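Local coordinates for protein APL1 (Anopheles gambiae, PDB 3O6N) that probably regulates complement-like immunity in the mosquito as the leucine-rich-repeat partner of LRIM1 in a heterodimeric complex, at residues A[278-283]-A[299-304]; A[323-328]-A[344-349]. One frame throughout, in Å; residues are numbered along the deposited sequence.

Interactions 1 and 2 join successive coils of one leucine-rich-repeat solenoid, their centres about 10 Å apart, and strands 299-301 and 322-324 lie next to each other in the parallel stack. Leu302 N, 2.9 Å from Tyr324 O, probably hydrogen-bonds from one contact to the other. Both are partly buried, with leucines and an isoleucine turned into the core and an exposed histidine at the surface. The chemistry differs by coil: at 278-283/299-304 Asp301 folds back on its own turn and reaches Ser280 through water, whereas at 323-328/344-349 Asp326 bonds a threonine directly. One row of side chains runs through both: the Asn281 amide lies beside His304, His304 stacks on His327, and His327 on His348.

Interaction 1 (A[278-283]-A[299-304])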
loop_
_atom_site.group_PDB
_atom_site.type_symbol
_atom_site.label_atom_id
_atom_site.label_comp_id
_atom_site.label_asym_id
_atom_site.label_seq_id
_atom_site.Cartn_x
_atom_site.Cartn_y
_atom_site.Cartn_z
ATOM N N TYR A 278 -12.523 -7.109 5.248
ATOM C CA TYR A 278 -13.305 -6.404 4.240
ATOM C C TYR A 278 -13.463 -7.262 2.995
ATOM O O TYR A 278 -12.475 -7.722 2.423
ATOM C CB TYR A 278 -12.654 -5.060 3.893
ATOM C CG TYR A 278 -12.420 -4.160 5.085
ATOM C CD1 TYR A 278 -13.439 -3.353 5.590
ATOM C CD2 TYR A 278 -11.174 -4.101 5.700
ATOM C CE1 TYR A 278 -13.219 -2.517 6.680
ATOM C CE2 TYR A 278 -10.951 -3.273 6.789
ATOM C CZ TYR A 278 -11.973 -2.485 7.272
ATOM O OH TYR A 278 -11.741 -1.667 8.353
ATOM N N ILE A 279 -14.711 -7.496 2.594
ATOM C CA ILE A 279 -14.989 -8.318 1.425
ATOM C C ILE A 279 -16.105 -7.707 0.574
ATOM O O ILE A 279 -16.907 -8.428 -0.023
ATOM C CB ILE A 279 -15.409 -9.764 1.834
ATOM C CG1 ILE A 279 -14.803 -10.140 3.189
ATOM C CG2 ILE A 279 -14.995 -10.762 0.765
ATOM C CD1 ILE A 279 -15.007 -11.599 3.577
ATOM N N SER A 280 -16.171 -6.382 0.515
ATOM C CA SER A 280 -17.250 -5.750 -0.241
ATOM C C SER A 280 -16.994 -5.907 -1.731
ATOM O O SER A 280 -15.863 -6.158 -2.150
ATOM C CB SER A 280 -17.380 -4.263 0.108
ATOM O OG SER A 280 -16.413 -3.493 -0.595
ATOM N N ASN A 281 -18.046 -5.767 -2.530
ATOM C CA ASN A 281 -17.884 -5.702 -3.975
ATOM C C ASN A 281 -17.166 -6.916 -4.566
ATOM O O ASN A 281 -16.292 -6.790 -5.424
ATOM C CB ASN A 281 -17.173 -4.393 -4.367
ATOM C CG ASN A 281 -18.031 -3.163 -4.111
ATOM O OD1 ASN A 281 -18.794 -2.737 -4.976
ATOM N ND2 ASN A 281 -17.905 -2.585 -2.921
ATOM N N ASN A 282 -17.540 -8.097 -4.089
ATOM C CA ASN A 282 -17.130 -9.332 -4.723
ATOM C C ASN A 282 -18.356 -9.931 -5.394
ATOM O O ASN A 282 -19.235 -9.197 -5.850
ATOM C CB ASN A 282 -16.502 -10.296 -3.708
ATOM C CG ASN A 282 -15.030 -10.001 -3.462
ATOM O OD1 ASN A 282 -14.159 -10.672 -4.009
ATOM N ND2 ASN A 282 -14.748 -8.985 -2.648
ATOM N N ARG A 283 -18.424 -11.253 -5.456
ATOM C CA ARG A 283 -19.597 -11.907 -6.020
ATOM C C ARG A 283 -20.099 -12.993 -5.081
ATOM O O ARG A 283 -20.499 -14.065 -5.521
ATOM C CB ARG A 283 -19.275 -12.492 -7.396
ATOM C CG ARG A 283 -18.689 -11.476 -8.370
ATOM C CD ARG A 283 -18.775 -11.969 -9.803
ATOM N NE ARG A 283 -18.064 -13.229 -9.995
ATOM C CZ ARG A 283 -16.914 -13.348 -10.653
ATOM N NH1 ARG A 283 -16.342 -12.281 -11.194
ATOM N NH2 ARG A 283 -16.342 -14.538 -10.776
ATOM N N VAL A 299 -14.855 -6.144 12.725
ATOM C CA VAL A 299 -15.419 -5.477 11.551
ATOM C C VAL A 299 -15.541 -6.462 10.396
ATOM O O VAL A 299 -14.577 -7.138 10.043
ATOM C CB VAL A 299 -14.563 -4.262 11.110
ATOM C CG1 VAL A 299 -15.130 -3.631 9.842
ATOM C CG2 VAL A 299 -14.470 -3.228 12.230
ATOM N N LEU A 300 -16.736 -6.547 9.821
ATOM C CA LEU A 300 -16.975 -7.435 8.695
ATOM C C LEU A 300 -17.776 -6.693 7.639
ATOM O O LEU A 300 -18.929 -6.321 7.865
ATOM C CB LEU A 300 -17.720 -8.701 9.150
ATOM C CG LEU A 300 -17.991 -9.784 8.098
ATOM C CD1 LEU A 300 -16.708 -10.218 7.400
ATOM C CD2 LEU A 300 -18.692 -10.988 8.722
ATOM N N ASP A 301 -17.156 -6.469 6.490
ATOM C CA ASP A 301 -17.817 -5.760 5.408
ATOM C C ASP A 301 -18.191 -6.730 4.300
ATOM O O ASP A 301 -17.322 -7.235 3.588
ATOM C CB ASP A 301 -16.913 -4.654 4.859
ATOM C CG ASP A 301 -17.623 -3.761 3.865
ATOM O OD1 ASP A 301 -18.754 -4.104 3.460
ATOM O OD2 ASP A 301 -17.043 -2.718 3.486
ATOM N N LEU A 302 -19.488 -6.989 4.164
ATOM C CA LEU A 302 -19.990 -7.886 3.134
ATOM C C LEU A 302 -20.884 -7.144 2.147
ATOM O O LEU A 302 -21.640 -7.768 1.401
ATOM C CB LEU A 302 -20.799 -9.021 3.772
ATOM C CG LEU A 302 -20.064 -9.898 4.787
ATOM C CD1 LEU A 302 -21.051 -10.732 5.585
ATOM C CD2 LEU A 302 -19.041 -10.779 4.084
ATOM N N SER A 303 -20.807 -5.819 2.152
ATOM C CA SER A 303 -21.685 -5.010 1.311
ATOM C C SER A 303 -21.397 -5.215 -0.173
ATOM O O SER A 303 -20.282 -5.558 -0.559
ATOM C CB SER A 303 -21.586 -3.517 1.682
ATOM O OG SER A 303 -20.291 -2.986 1.381
ATOM N N HIS A 304 -22.417 -5.005 -0.998
ATOM C CA HIS A 304 -22.274 -5.098 -2.449
ATOM C C HIS A 304 -21.826 -6.480 -2.909
ATOM O O HIS A 304 -20.800 -6.636 -3.569
ATOM C CB HIS A 304 -21.348 -3.995 -2.982
ATOM C CG HIS A 304 -21.950 -2.628 -2.896
ATOM N ND1 HIS A 304 -21.798 -1.813 -1.794
ATOM C CD2 HIS A 304 -22.734 -1.944 -3.763
ATOM C CE1 HIS A 304 -22.447 -0.681 -1.994
ATOM N NE2 HIS A 304 -23.025 -0.735 -3.180
HETATM O O HOH W 1 -14.900 -3.360 1.862
HETATM O O HOH W 2 -20.545 -6.787 -6.416
#
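Asp301 carries its carboxylate, with CG anti to the backbone N (chi1 -172°), over Ser280, whose OG stands between its own backbone N and carbonyl carbon (chi1 81°). Asp301 OD1 comes within 3.6 Å of Ser280 CB, and a water joins the other oxygen, OD2, to Ser280 OG. OD1 itself is gripped twice by Ser303: the backbone N meets it nearly along the C-O axis, closing an Asx turn, and the hydroxyl donates to its syn lone pair. These two bonds hold the carboxylate in place; the Asp301 and Tyr278 side chains cross at about a right angle, and the touching is done by Asp301 CB, 3.8 Å from Tyr278 CD1. Tyr278 CE1 meets Val299 CG1. The backbones run in parallel register: Ile279 N donates to Asp301 O at 2.8 Å, and Asn281 N to Ser303 O at 3.0 Å. Beyond them the Asn281 amide lies alongside the His304 side chain, Asn281 OD1 3.5 Å from His304 CB and the amide and imidazole planes only 12° apart. A straight, in-plane bond from Asn281 ND2 to Ser280 OG (2.9 Å) fixes that amide's rotation. A second water bridges Asn282 O and His304 O. Inward, Ile279 CD1 packs on Leu302 CD2 at 4.1 Å, the apolar filling expected of a leucine-rich repeat. Asn282 turns its amide toward the preceding coil, OD1 taking the N-H of Leu260 and ND2 the carbonyl of Leu255. The contact thus lies between strand 252-254, which Tyr278 touches, and strand 322-324, where Asp301 packs on Tyr324 and Leu300 on Leu323, and His304 stacks on His327.

Interaction 2 (A[323-328]-A[344-349]); sequences LYLDHN and LTLSHN. With NAG (2-acetamido-2-deoxy-beta-D-glucopyranose), chain D.
Segments 323-328 and 344-349 run parallel, 9° apart end to end, with Thr345 N donating to Leu323 O and Leu325 N to Thr345 O before His327 N donates to Ser347 O past the strand ends. Thr345 OG1, set between its backbone N and carbonyl carbon (chi1 61°), donates to the anti lone pair of Asp326 OD1 at 2.7 Å. Thr345 OG1 also lies in plane at the edge of the Tyr324 ring, 3.5 Å from Tyr324 CD1, and takes a weak bond from Leu325 N. The other carboxylate oxygen, Asp326 OD2, accepts from His327 ND1 at 2.7 Å, also on its anti side and close to the ring plane. That bond fixes the imidazole's rotation as it lies over His348 in an offset stack, planes 12° apart and centroids 4.0 Å apart. His327 NE2 sits above the centre of the His348 ring, while His348 CB makes a CH-pi contact with the His327 face. Asn349 ND2 and Asn328 ND2 reach Leu325 O from opposite faces of its carbonyl plane, at 3.1 and 3.0 Å; Asn349 ND2 also serves Leu346 O, and its OD1 accepts from Ile330 N. On the core side Leu344 CD1 packs against Leu323 CB. Tyr324 OH donates to O5 of the N-acetylglucosamine attached to the protein and is also hydrogen-bonded to Asn322 ND2. Successive asparagines thus satisfy turn carbonyls as in leucine-rich repeats generally, while the Asp326 carboxylate, which takes a hydroxyl and the His327 ND1-H, would favour the ND1-H form of His327 and may ease its protonation.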
loop_
_atom_site.group_PDB
_atom_site.type_symbol
_atom_site.label_atom_id
_atom_site.label_comp_id
_atom_site.label_asym_id
_atom_site.label_seq_id
_atom_site.Cartn_x
_atom_site.Cartn_y
_atom_site.Cartn_z
ATOM N N LEU A 323 -20.927 -4.336 11.236
ATOM C CA LEU A 323 -21.325 -5.304 10.218
ATOM C C LEU A 323 -22.023 -4.586 9.071
ATOM O O LEU A 323 -22.998 -3.874 9.282
ATOM C CB LEU A 323 -22.258 -6.364 10.817
ATOM C CG LEU A 323 -22.863 -7.384 9.851
ATOM C CD1 LEU A 323 -21.752 -8.176 9.168
ATOM C CD2 LEU A 323 -23.817 -8.320 10.592
ATOM N N TYR A 324 -21.524 -4.772 7.856
ATOM C CA TYR A 324 -22.116 -4.104 6.705
ATOM C C TYR A 324 -22.734 -5.107 5.752
ATOM O O TYR A 324 -22.020 -5.887 5.126
ATOM C CB TYR A 324 -21.071 -3.245 5.991
ATOM C CG TYR A 324 -20.347 -2.310 6.930
ATOM C CD1 TYR A 324 -21.041 -1.330 7.633
ATOM C CD2 TYR A 324 -18.975 -2.406 7.120
ATOM C CE1 TYR A 324 -20.390 -0.478 8.499
ATOM C CE2 TYR A 324 -18.313 -1.548 7.983
ATOM C CZ TYR A 324 -19.026 -0.588 8.669
ATOM O OH TYR A 324 -18.376 0.265 9.531
ATOM N N LEU A 325 -24.065 -5.083 5.649
ATOM C CA LEU A 325 -24.788 -6.048 4.828
ATOM C C LEU A 325 -25.503 -5.389 3.653
ATOM O O LEU A 325 -26.097 -6.075 2.823
ATOM C CB LEU A 325 -25.817 -6.808 5.677
ATOM C CG LEU A 325 -25.245 -7.640 6.823
ATOM C CD1 LEU A 325 -26.364 -8.257 7.659
ATOM C CD2 LEU A 325 -24.325 -8.720 6.267
ATOM N N ASP A 326 -25.454 -4.061 3.588
ATOM C CA ASP A 326 -26.191 -3.329 2.562
ATOM C C ASP A 326 -25.813 -3.790 1.157
ATOM O O ASP A 326 -24.704 -4.273 0.922
ATOM C CB ASP A 326 -25.966 -1.816 2.708
ATOM C CG ASP A 326 -24.522 -1.416 2.457
ATOM O OD1 ASP A 326 -23.711 -1.487 3.407
ATOM O OD2 ASP A 326 -24.202 -1.042 1.310
ATOM N N HIS A 327 -26.753 -3.646 0.231
ATOM C CA HIS A 327 -26.543 -3.988 -1.175
ATOM C C HIS A 327 -26.250 -5.471 -1.417
ATOM O O HIS A 327 -25.236 -5.842 -2.007
ATOM C CB HIS A 327 -25.494 -3.078 -1.813
ATOM C CG HIS A 327 -25.937 -1.654 -1.927
ATOM N ND1 HIS A 327 -25.770 -0.737 -0.910
ATOM C CD2 HIS A 327 -26.560 -0.992 -2.930
ATOM C CE1 HIS A 327 -26.265 0.428 -1.285
ATOM N NE2 HIS A 327 -26.748 0.302 -2.508
ATOM N N ASN A 328 -27.163 -6.307 -0.943
ATOM C CA ASN A 328 -27.194 -7.722 -1.276
ATOM C C ASN A 328 -28.642 -8.085 -1.586
ATOM O O ASN A 328 -29.429 -7.215 -1.967
ATOM C CB ASN A 328 -26.656 -8.569 -0.121
ATOM C CG ASN A 328 -25.138 -8.547 -0.033
ATOM O OD1 ASN A 328 -24.460 -9.298 -0.730
ATOM N ND2 ASN A 328 -24.601 -7.690 0.828
ATOM N N LEU A 344 -24.360 -0.966 11.985
ATOM C CA LEU A 344 -24.952 -1.990 11.133
ATOM C C LEU A 344 -25.613 -1.359 9.910
ATOM O O LEU A 344 -26.387 -0.416 10.048
ATOM C CB LEU A 344 -25.989 -2.784 11.933
ATOM C CG LEU A 344 -26.803 -3.875 11.232
ATOM C CD1 LEU A 344 -25.891 -5.005 10.753
ATOM C CD2 LEU A 344 -27.884 -4.410 12.174
ATOM N N THR A 345 -25.293 -1.854 8.716
ATOM C CA THR A 345 -25.993 -1.406 7.507
ATOM C C THR A 345 -26.860 -2.532 6.945
ATOM O O THR A 345 -26.446 -3.694 6.928
ATOM C CB THR A 345 -25.047 -0.870 6.419
ATOM O OG1 THR A 345 -24.138 -1.896 6.005
ATOM C CG2 THR A 345 -24.260 0.339 6.939
ATOM N N LEU A 346 -28.059 -2.180 6.484
ATOM C CA LEU A 346 -29.084 -3.172 6.149
ATOM C C LEU A 346 -29.852 -2.857 4.869
ATOM O O LEU A 346 -30.618 -3.689 4.381
ATOM C CB LEU A 346 -30.090 -3.282 7.294
ATOM C CG LEU A 346 -29.544 -3.712 8.656
ATOM C CD1 LEU A 346 -30.610 -3.525 9.737
ATOM C CD2 LEU A 346 -29.059 -5.157 8.605
ATOM N N SER A 347 -29.663 -1.658 4.328
ATOM C CA SER A 347 -30.490 -1.212 3.212
ATOM C C SER A 347 -30.149 -1.921 1.902
ATOM O O SER A 347 -29.109 -2.576 1.779
ATOM C CB SER A 347 -30.432 0.312 3.051
ATOM O OG SER A 347 -29.189 0.735 2.513
ATOM N N HIS A 348 -31.048 -1.794 0.932
ATOM C CA HIS A 348 -30.874 -2.428 -0.369
ATOM C C HIS A 348 -30.678 -3.934 -0.245
ATOM O O HIS A 348 -29.671 -4.476 -0.693
ATOM C CB HIS A 348 -29.703 -1.802 -1.131
ATOM C CG HIS A 348 -29.917 -0.365 -1.484
ATOM N ND1 HIS A 348 -29.662 0.664 -0.602
ATOM C CD2 HIS A 348 -30.369 0.217 -2.619
ATOM C CE1 HIS A 348 -29.941 1.817 -1.183
ATOM N NE2 HIS A 348 -30.374 1.574 -2.406
ATOM N N ASN A 349 -31.651 -4.599 0.367
ATOM C CA ASN A 349 -31.663 -6.054 0.418
ATOM C C ASN A 349 -33.023 -6.598 -0.022
ATOM O O ASN A 349 -33.673 -6.004 -0.884
ATOM C CB ASN A 349 -31.253 -6.553 1.804
ATOM C CG ASN A 349 -29.744 -6.659 1.955
ATOM O OD1 ASN A 349 -29.126 -7.526 1.354
ATOM N ND2 ASN A 349 -29.144 -5.767 2.747
HETATM C C1 NAG D . -21.126 3.302 10.290
HETATM C C2 NAG D . -20.591 4.722 10.477
HETATM C C3 NAG D . -20.519 5.495 9.165
HETATM C C4 NAG D . -19.902 4.656 8.056
HETATM C C5 NAG D . -20.564 3.287 7.983
HETATM C C6 NAG D . -19.901 2.426 6.913
HETATM C C7 NAG D . -20.989 5.813 12.609
HETATM C C8 NAG D . -22.000 6.415 13.539
HETATM N N2 NAG D . -21.433 5.442 11.411
HETATM O O3 NAG D . -19.742 6.657 9.352
HETATM O O4 NAG D . -20.059 5.323 6.823
HETATM O O5 NAG D . -20.470 2.634 9.231
HETATM O O6 NAG D . -20.802 2.210 5.849
HETATM O O7 NAG D . -19.817 5.681 12.961
#